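Side-chain contacts in type III restriction-modification enzyme EcoP15I Mod subunit (Escherichia coli, PDB 4ZCF), which binds the DNA site 5'-CAGCAG-3' as a homodimer and methylates one adenine of it on N6, using S-adenosylmethionine, alone or with its restriction partner: residues L268-N271 with I272-F276; E284-E287 with K288-Q291; E299-P302 with L303-Y306. All coordinates share one frame; numbering follows the deposited sequence.

Contact 1 of 3, residues L268-N271 with I272-F276; sequences LLVN and IGEEF
One turn of helix 264-279 sets Leu-268 beside Ile-272, a worked example of i to i+4 packing on an alpha-helix. The two side chains project together from the same flank of the helix and meet methyl against methyl, with Leu-268 CD1 3.9 Å from Ile-272 CD1. Leu-268 carries CG anti to the backbone N (chi1 171°), which holds its branch on the carbonyl side, where the next turn begins. The same Ile-272 methyl, CD1, also rests 3.6 Å from Leu-268 O, and that oxygen takes the N-H of Ile-272 at 2.9 Å. The neighbouring bond, from Gly-273 N to Leu-269 O, measures 2.8 Å. Leu-269 points away from 272-276 and packs on Leu-300 and Tyr-306 of a later loop and on Ile-314 of strand 313-318, while Leu-268 reaches Met-347 of the second subunit.

Val-270 and Glu-274 are paired likewise on another flank. The acid runs out as an extended chain from a CG anti to its carbonyl carbon (chi1 -70°), and this CG lies 3.3 Å from Val-270 O; farther out, Val-270 CG2 comes 4.0 Å from Glu-274 OE2. Their main chains are joined by Glu-274 N to Val-270 O, 3.0 Å, and Glu-275 N bonds to Asn-271 O in the same way. The chemistry thus divides cleanly: the successive carbonyls of residues 268 to 271 are each engaged by an amide four residues on, whereas the side chains contribute van der Waals contact, apolar at Leu-268 and Ile-272 and mixed at Val-270 and Glu-274.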
loop_
_atom_site.group_PDB
_atom_site.type_symbol
_atom_site.label_atom_id
_atom_site.label_comp_id
_atom_site.label_asym_id
_atom_site.label_seq_id
_atom_site.Cartn_x
_atom_site.Cartn_y
_atom_site.Cartn_z
ATOM N N LEU A 268 5.308 20.839 -28.503
ATOM C CA LEU A 268 6.225 21.469 -29.458
ATOM C C LEU A 268 5.987 20.931 -30.865
ATOM O O LEU A 268 5.895 21.718 -31.802
ATOM C CB LEU A 268 7.681 21.215 -29.007
ATOM C CG LEU A 268 8.819 21.588 -29.958
ATOM C CD1 LEU A 268 9.217 23.042 -29.801
ATOM C CD2 LEU A 268 10.031 20.697 -29.724
ATOM N N LEU A 269 5.895 19.595 -31.001
ATOM C CA LEU A 269 5.684 18.878 -32.258
ATOM C C LEU A 269 4.320 19.154 -32.864
ATOM O O LEU A 269 4.241 19.288 -34.076
ATOM C CB LEU A 269 5.895 17.364 -32.079
ATOM C CG LEU A 269 7.271 16.789 -32.437
ATOM C CD1 LEU A 269 8.260 17.048 -31.343
ATOM C CD2 LEU A 269 7.189 15.281 -32.607
ATOM N N VAL A 270 3.247 19.240 -32.046
ATOM C CA VAL A 270 1.909 19.561 -32.574
ATOM C C VAL A 270 1.904 21.000 -33.150
ATOM O O VAL A 270 1.298 21.243 -34.194
ATOM C CB VAL A 270 0.723 19.253 -31.601
ATOM C CG1 VAL A 270 0.852 19.992 -30.281
ATOM C CG2 VAL A 270 -0.622 19.558 -32.248
ATOM N N ASN A 271 2.641 21.920 -32.486
ATOM C CA ASN A 271 2.815 23.307 -32.901
ATOM C C ASN A 271 3.612 23.357 -34.209
ATOM O O ASN A 271 3.143 23.970 -35.164
ATOM C CB ASN A 271 3.483 24.134 -31.796
ATOM C CG ASN A 271 3.732 25.580 -32.173
ATOM O OD1 ASN A 271 2.806 26.403 -32.266
ATOM N ND2 ASN A 271 4.994 25.914 -32.407
ATOM N N ILE A 272 4.774 22.672 -34.266
ATOM C CA ILE A 272 5.633 22.595 -35.447
ATOM C C ILE A 272 4.915 21.923 -36.622
ATOM O O ILE A 272 5.048 22.386 -37.759
ATOM C CB ILE A 272 7.036 22.002 -35.103
ATOM C CG1 ILE A 272 8.093 23.126 -34.994
ATOM C CG2 ILE A 272 7.508 20.920 -36.090
ATOM C CD1 ILE A 272 8.405 23.580 -33.597
ATOM N N GLY A 273 4.125 20.887 -36.315
ATOM C CA GLY A 273 3.332 20.127 -37.271
ATOM C C GLY A 273 2.327 20.997 -37.979
ATOM O O GLY A 273 2.332 21.069 -39.207
ATOM N N GLU A 274 1.503 21.705 -37.196
ATOM C CA GLU A 274 0.486 22.638 -37.682
ATOM C C GLU A 274 1.114 23.857 -38.388
ATOM O O GLU A 274 0.552 24.314 -39.381
ATOM C CB GLU A 274 -0.428 23.098 -36.536
ATOM C CG GLU A 274 -1.362 22.033 -35.979
ATOM C CD GLU A 274 -2.186 22.470 -34.778
ATOM O OE1 GLU A 274 -1.845 23.500 -34.149
ATOM O OE2 GLU A 274 -3.174 21.769 -34.461
ATOM N N GLU A 275 2.270 24.372 -37.886
ATOM C CA GLU A 275 3.004 25.500 -38.479
ATOM C C GLU A 275 3.429 25.143 -39.908
ATOM O O GLU A 275 3.192 25.934 -40.817
ATOM C CB GLU A 275 4.235 25.884 -37.628
ATOM C CG GLU A 275 4.766 27.290 -37.893
ATOM C CD GLU A 275 6.217 27.580 -37.533
ATOM O OE1 GLU A 275 6.525 28.761 -37.249
ATOM O OE2 GLU A 275 7.053 26.647 -37.581
ATOM N N PHE A 276 4.010 23.938 -40.107
ATOM C CA PHE A 276 4.417 23.455 -41.427
ATOM C C PHE A 276 3.201 23.157 -42.287
ATOM O O PHE A 276 3.239 23.442 -43.483
ATOM C CB PHE A 276 5.283 22.188 -41.331
ATOM C CG PHE A 276 6.755 22.405 -41.116
ATOM C CD1 PHE A 276 7.543 22.972 -42.108
ATOM C CD2 PHE A 276 7.372 21.980 -39.949
ATOM C CE1 PHE A 276 8.916 23.153 -41.917
ATOM C CE2 PHE A 276 8.746 22.159 -39.759
ATOM C CZ PHE A 276 9.507 22.748 -40.743
#

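Contact 2 of 3, residues E284-E287 with K288-Q291; sequences ELQE and KYTQ
Glu-284 lies alongside Lys-288, one helical turn on, its extended chain bringing OE2 to 3.8 Å from both Lys-288 CD and Lys-288 CE. The bend at chi4 then carries Lys-288 NZ off to 5.1 Å from Glu-284 OE2, an attraction between opposite charges at most, without a salt bridge. Leu-285 O accepts Tyr-289 N, while the leucine side chain goes the other way, onto Phe-276. With Gln-286 the helix 283-296 displays a classic feature, a threonine hydroxyl returned to the carbonyl four residues back: Gln-286 O accepts Thr-290 N and Thr-290 OG1, each at 2.8 Å, from opposite faces of its plane. Thr-290 OG1 lies beside the backbone N (chi1 -60°), which turns the hydroxyl back toward that carbonyl. The Gln-286 amide brings NE2 to the edge of the Tyr-289 ring, 3.7 Å from Tyr-289 CD2, with the planes 51° apart. Gln-286 OE1 accepts Ile-309 N, Gln-286 NE2 donates to Lys-307 O, and Tyr-289 OH bonds to Tyr-306 O. Shortening Gln-286 to an alanine is likely to leave Ile-309 N and Lys-307 O without their mates and the tyrosine edge uncovered. Glu-287 O receives Gln-291 N at 3.2 Å.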
loop_
_atom_site.group_PDB
_atom_site.type_symbol
_atom_site.label_atom_id
_atom_site.label_comp_id
_atom_site.label_asym_id
_atom_site.label_seq_id
_atom_site.Cartn_x
_atom_site.Cartn_y
_atom_site.Cartn_z
ATOM N N GLU A 284 5.891 18.584 -50.710
ATOM C CA GLU A 284 6.725 19.659 -50.165
ATOM C C GLU A 284 6.690 19.700 -48.636
ATOM O O GLU A 284 7.704 20.038 -48.024
ATOM C CB GLU A 284 6.299 21.021 -50.740
ATOM C CG GLU A 284 7.442 22.028 -50.778
ATOM C CD GLU A 284 7.086 23.503 -50.855
ATOM O OE1 GLU A 284 5.878 23.836 -50.909
ATOM O OE2 GLU A 284 8.026 24.332 -50.827
ATOM N N LEU A 285 5.523 19.386 -48.027
ATOM C CA LEU A 285 5.322 19.342 -46.568
ATOM C C LEU A 285 6.358 18.403 -45.901
ATOM O O LEU A 285 7.069 18.836 -44.995
ATOM C CB LEU A 285 3.867 18.919 -46.233
ATOM C CG LEU A 285 3.445 18.902 -44.748
ATOM C CD1 LEU A 285 3.580 20.258 -44.105
ATOM C CD2 LEU A 285 2.007 18.410 -44.588
ATOM N N GLN A 286 6.496 17.172 -46.425
ATOM C CA GLN A 286 7.434 16.171 -45.938
ATOM C C GLN A 286 8.908 16.520 -46.173
ATOM O O GLN A 286 9.739 16.194 -45.320
ATOM C CB GLN A 286 7.071 14.766 -46.476
ATOM C CG GLN A 286 7.995 13.613 -46.026
ATOM C CD GLN A 286 8.003 13.330 -44.530
ATOM O OE1 GLN A 286 7.286 12.458 -44.030
ATOM N NE2 GLN A 286 8.895 13.983 -43.803
ATOM N N GLU A 287 9.237 17.159 -47.313
ATOM C CA GLU A 287 10.620 17.539 -47.662
ATOM C C GLU A 287 11.112 18.645 -46.712
ATOM O O GLU A 287 12.233 18.566 -46.185
ATOM C CB GLU A 287 10.737 17.970 -49.146
ATOM C CG GLU A 287 10.351 16.874 -50.133
ATOM C CD GLU A 287 10.082 17.277 -51.576
ATOM O OE1 GLU A 287 9.559 18.393 -51.809
ATOM O OE2 GLU A 287 10.344 16.443 -52.474
ATOM N N LYS A 288 10.232 19.649 -46.472
ATOM C CA LYS A 288 10.454 20.766 -45.562
ATOM C C LYS A 288 10.564 20.276 -44.125
ATOM O O LYS A 288 11.391 20.797 -43.366
ATOM C CB LYS A 288 9.330 21.808 -45.706
ATOM C CG LYS A 288 9.812 23.142 -46.302
ATOM C CD LYS A 288 10.010 23.128 -47.836
ATOM C CE LYS A 288 10.889 24.261 -48.323
ATOM N NZ LYS A 288 12.333 23.981 -48.095
ATOM N N TYR A 289 9.750 19.246 -43.767
ATOM C CA TYR A 289 9.757 18.605 -42.458
ATOM C C TYR A 289 11.006 17.754 -42.252
ATOM O O TYR A 289 11.626 17.875 -41.191
ATOM C CB TYR A 289 8.468 17.805 -42.176
ATOM C CG TYR A 289 8.445 17.215 -40.779
ATOM C CD1 TYR A 289 8.391 18.038 -39.655
ATOM C CD2 TYR A 289 8.576 15.844 -40.578
ATOM C CE1 TYR A 289 8.497 17.516 -38.375
ATOM C CE2 TYR A 289 8.653 15.308 -39.297
ATOM C CZ TYR A 289 8.597 16.146 -38.195
ATOM O OH TYR A 289 8.661 15.626 -36.923
ATOM N N THR A 290 11.401 16.913 -43.245
ATOM C CA THR A 290 12.627 16.092 -43.145
ATOM C C THR A 290 13.867 16.979 -42.883
ATOM O O THR A 290 14.780 16.565 -42.176
ATOM C CB THR A 290 12.782 15.160 -44.370
ATOM O OG1 THR A 290 11.654 14.290 -44.442
ATOM C CG2 THR A 290 14.038 14.312 -44.317
ATOM N N GLN A 291 13.858 18.210 -43.416
ATOM C CA GLN A 291 14.920 19.199 -43.251
ATOM C C GLN A 291 15.019 19.648 -41.774
ATOM O O GLN A 291 16.088 19.537 -41.174
ATOM C CB GLN A 291 14.689 20.393 -44.206
ATOM C CG GLN A 291 15.872 21.352 -44.320
ATOM C CD GLN A 291 15.592 22.584 -45.162
ATOM O OE1 GLN A 291 14.923 22.542 -46.211
ATOM N NE2 GLN A 291 16.162 23.711 -44.748
#

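Contact 3 of 3, residues E299-P302 with L303-Y306; sequences ELWP and LDRY. With nucleotides of chain E.
Two first torsions bring Trp-301 and Asp-304 together: the indole swings out with CG anti to the backbone N (chi1 180°), and the carboxylate of Asp-304 stands between its own N and carbonyl carbon (chi1 59°). Trp-301 CD1 thereby comes 3.7 Å from Asp-304 OD1, the two groups crossing with ring and carboxylate planes only 12° apart. The cis peptide bond before Pro-302 folds the proline back over the indole, where Pro-302 CB sits 3.6 Å above the plane and over the centre of one face. Held in this way, Trp-301 NE1 donates to the phosphate oxygen OP1 of DT17 of chain E at 2.8 Å, close to the plane of the ring.

The chain itself is drawn in by Leu-303 N, which bonds to Leu-300 O at 2.8 Å, and it then makes a type I beta turn from Leu-303 to Tyr-306. From this turn Arg-305 extends along the base edges, where NH1 donates an almost straight bond of 2.6 Å to O6 of DG18 of chain E and NH2 one of 2.8 Å to N7 of the same guanine. One face of its guanidinium lies over C6 of the DT17 base. Tyr-306 OH completes the set with a bond of 2.8 Å to OP2 of DC16 of chain E, which lies near its ring plane. Two successive phosphates, of DC16 and DT17, are thus held just ahead of the guanine that is read. The bidentate grip on guanine, with one guanidinium face over the thymine before it, is the classic arginine reading of a TpG step in the major groove, consistent with its reading the complement of a CAG of the recognition site.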
loop_
_atom_site.group_PDB
_atom_site.type_symbol
_atom_site.label_atom_id
_atom_site.label_comp_id
_atom_site.label_asym_id
_atom_site.label_seq_id
_atom_site.Cartn_x
_atom_site.Cartn_y
_atom_site.Cartn_z
ATOM N N GLU A 299 17.065 16.380 -30.205
ATOM C CA GLU A 299 16.424 17.106 -29.096
ATOM C C GLU A 299 14.987 16.596 -28.825
ATOM O O GLU A 299 14.345 17.043 -27.869
ATOM C CB GLU A 299 16.317 18.604 -29.473
ATOM C CG GLU A 299 17.622 19.300 -29.850
ATOM C CD GLU A 299 17.439 20.760 -30.212
ATOM O OE1 GLU A 299 17.691 21.125 -31.383
ATOM O OE2 GLU A 299 17.003 21.533 -29.331
ATOM N N LEU A 300 14.484 15.687 -29.678
ATOM C CA LEU A 300 13.117 15.193 -29.675
ATOM C C LEU A 300 12.754 14.036 -28.780
ATOM O O LEU A 300 11.569 13.695 -28.741
ATOM C CB LEU A 300 12.601 14.982 -31.117
ATOM C CG LEU A 300 12.678 16.229 -32.039
ATOM C CD1 LEU A 300 12.195 15.924 -33.444
ATOM C CD2 LEU A 300 11.962 17.436 -31.443
ATOM N N TRP A 301 13.656 13.512 -27.978
ATOM C CA TRP A 301 13.372 12.316 -27.212
ATOM C C TRP A 301 12.216 12.609 -26.289
ATOM O O TRP A 301 12.195 13.661 -25.725
ATOM C CB TRP A 301 14.605 11.928 -26.396
ATOM C CG TRP A 301 14.413 10.728 -25.574
ATOM C CD1 TRP A 301 14.636 9.466 -25.931
ATOM C CD2 TRP A 301 13.917 10.684 -24.256
ATOM N NE1 TRP A 301 14.325 8.630 -24.935
ATOM C CE2 TRP A 301 13.870 9.358 -23.885
ATOM C CE3 TRP A 301 13.501 11.649 -23.348
ATOM C CZ2 TRP A 301 13.426 8.959 -22.655
ATOM C CZ3 TRP A 301 13.052 11.256 -22.147
ATOM C CH2 TRP A 301 13.022 9.927 -21.798
ATOM N N PRO A 302 11.172 11.676 -26.103
ATOM C CA PRO A 302 11.369 10.349 -26.702
ATOM C C PRO A 302 10.700 10.127 -28.041
ATOM O O PRO A 302 10.429 9.015 -28.408
ATOM C CB PRO A 302 10.718 9.399 -25.699
ATOM C CG PRO A 302 10.020 10.204 -24.706
ATOM C CD PRO A 302 9.865 11.539 -25.304
ATOM N N LEU A 303 10.350 11.205 -28.706
ATOM C CA LEU A 303 9.654 11.225 -29.998
ATOM C C LEU A 303 10.565 11.510 -31.195
ATOM O O LEU A 303 10.123 12.069 -32.212
ATOM C CB LEU A 303 8.423 12.156 -29.953
ATOM C CG LEU A 303 7.350 11.909 -28.845
ATOM C CD1 LEU A 303 6.029 12.537 -29.241
ATOM C CD2 LEU A 303 7.102 10.398 -28.567
ATOM N N ASP A 304 11.830 11.048 -31.088
ATOM C CA ASP A 304 12.913 11.212 -32.072
ATOM C C ASP A 304 12.803 10.371 -33.345
ATOM O O ASP A 304 13.675 10.472 -34.197
ATOM C CB ASP A 304 14.286 10.997 -31.412
ATOM C CG ASP A 304 14.455 9.630 -30.784
ATOM O OD1 ASP A 304 14.035 9.458 -29.607
ATOM O OD2 ASP A 304 15.008 8.733 -31.460
ATOM N N ARG A 305 11.761 9.526 -33.455
ATOM C CA ARG A 305 11.459 8.683 -34.618
ATOM C C ARG A 305 10.087 9.066 -35.246
ATOM O O ARG A 305 9.476 8.278 -35.968
ATOM C CB ARG A 305 11.552 7.193 -34.263
ATOM C CG ARG A 305 12.960 6.734 -33.961
ATOM C CD ARG A 305 13.034 5.200 -33.843
ATOM N NE ARG A 305 14.254 4.783 -33.135
ATOM C CZ ARG A 305 14.709 3.536 -33.051
ATOM N NH1 ARG A 305 14.084 2.550 -33.680
ATOM N NH2 ARG A 305 15.791 3.265 -32.336
ATOM N N TYR A 306 9.625 10.296 -34.971
ATOM C CA TYR A 306 8.389 10.841 -35.514
ATOM C C TYR A 306 8.792 11.648 -36.733
ATOM O O TYR A 306 8.653 12.871 -36.772
ATOM C CB TYR A 306 7.610 11.648 -34.436
ATOM C CG TYR A 306 6.775 10.755 -33.535
ATOM C CD1 TYR A 306 7.379 9.870 -32.632
ATOM C CD2 TYR A 306 5.387 10.719 -33.649
ATOM C CE1 TYR A 306 6.621 8.992 -31.857
ATOM C CE2 TYR A 306 4.619 9.854 -32.866
ATOM C CZ TYR A 306 5.242 9.013 -31.952
ATOM O OH TYR A 306 4.495 8.166 -31.182
ATOM P P DT E 17 12.934 5.691 -26.353
ATOM O OP1 DT E 17 13.563 5.938 -25.034
ATOM O OP2 DT E 17 13.268 6.550 -27.521
ATOM O "O5'" DT E 17 13.336 4.192 -26.792
ATOM C "C5'" DT E 17 13.793 3.113 -25.953
ATOM C "C4'" DT E 17 14.852 2.299 -26.677
ATOM O "O4'" DT E 17 14.288 1.341 -27.591
ATOM C "C3'" DT E 17 15.911 3.021 -27.515
ATOM O "O3'" DT E 17 17.056 2.192 -27.486
ATOM C "C2'" DT E 17 15.326 3.024 -28.935
ATOM C "C1'" DT E 17 14.611 1.673 -28.931
ATOM N N1 DT E 17 13.442 1.433 -29.847
ATOM C C2 DT E 17 13.283 0.129 -30.254
ATOM O O2 DT E 17 14.018 -0.780 -29.852
ATOM N N3 DT E 17 12.270 -0.063 -31.174
ATOM C C4 DT E 17 11.392 0.890 -31.670
ATOM O O4 DT E 17 10.456 0.554 -32.411
ATOM C C5 DT E 17 11.653 2.235 -31.235
ATOM C C7 DT E 17 10.740 3.323 -31.693
ATOM C C6 DT E 17 12.667 2.456 -30.377
ATOM P P DG E 18 18.514 2.654 -27.094
ATOM O OP1 DG E 18 18.574 2.800 -25.623
ATOM O OP2 DG E 18 18.949 3.682 -28.061
ATOM O "O5'" DG E 18 19.360 1.356 -27.470
ATOM C "C5'" DG E 18 19.471 0.183 -26.678
ATOM C "C4'" DG E 18 20.042 -0.927 -27.535
ATOM O "O4'" DG E 18 19.097 -1.290 -28.585
ATOM C "C3'" DG E 18 21.316 -0.555 -28.254
ATOM O "O3'" DG E 18 22.232 -1.648 -28.042
ATOM C "C2'" DG E 18 20.901 -0.317 -29.721
ATOM C "C1'" DG E 18 19.639 -1.168 -29.889
ATOM N N9 DG E 18 18.554 -0.600 -30.687
ATOM C C8 DG E 18 18.088 0.687 -30.625
ATOM N N7 DG E 18 17.050 0.932 -31.380
ATOM C C5 DG E 18 16.786 -0.287 -31.967
ATOM C C6 DG E 18 15.770 -0.627 -32.899
ATOM O O6 DG E 18 14.891 0.116 -33.402
ATOM N N1 DG E 18 15.850 -1.974 -33.261
ATOM C C2 DG E 18 16.791 -2.870 -32.803
ATOM N N2 DG E 18 16.696 -4.120 -33.265
ATOM N N3 DG E 18 17.733 -2.559 -31.920
ATOM C C4 DG E 18 17.689 -1.245 -31.550
ATOM P P DC E 16 5.914 6.077 -28.501
ATOM O OP1 DC E 16 4.907 6.864 -27.744
ATOM O OP2 DC E 16 5.946 6.140 -29.977
ATOM O "O5'" DC E 16 7.379 6.424 -27.938
ATOM C "C5'" DC E 16 7.787 6.245 -26.571
ATOM C "C4'" DC E 16 9.002 5.337 -26.400
ATOM O "O4'" DC E 16 8.685 3.965 -26.712
ATOM C "C3'" DC E 16 10.310 5.638 -27.131
ATOM O "O3'" DC E 16 11.361 5.540 -26.143
ATOM C "C2'" DC E 16 10.389 4.541 -28.200
ATOM C "C1'" DC E 16 9.750 3.383 -27.442
ATOM N N1 DC E 16 9.279 2.223 -28.253
ATOM C C2 DC E 16 9.858 0.956 -28.030
ATOM O O2 DC E 16 10.760 0.826 -27.177
ATOM N N3 DC E 16 9.421 -0.100 -28.800
ATOM C C4 DC E 16 8.488 0.088 -29.764
ATOM N N4 DC E 16 8.115 -0.972 -30.479
ATOM C C5 DC E 16 7.885 1.360 -30.018
ATOM C C6 DC E 16 8.305 2.380 -29.230
#

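Contacts 1 and 2 lie on successive helices, 264-279 and 283-296, whereas contact 3 belongs to the loop that follows, and none is long-range. The two helices pack against each other, and both touch the loop, contact 1 through apolar side chains and contact 2 through a polar link to its backbone. Both helical contacts are partly buried, each with an apolar side inward and charged residues outside; contact 3 is mostly buried, and Trp-301, Arg-305 and Tyr-306 bond to DNA. Regular backbone bonding, which dominates in the helices, thus gives way in the loop to phosphate and base recognition.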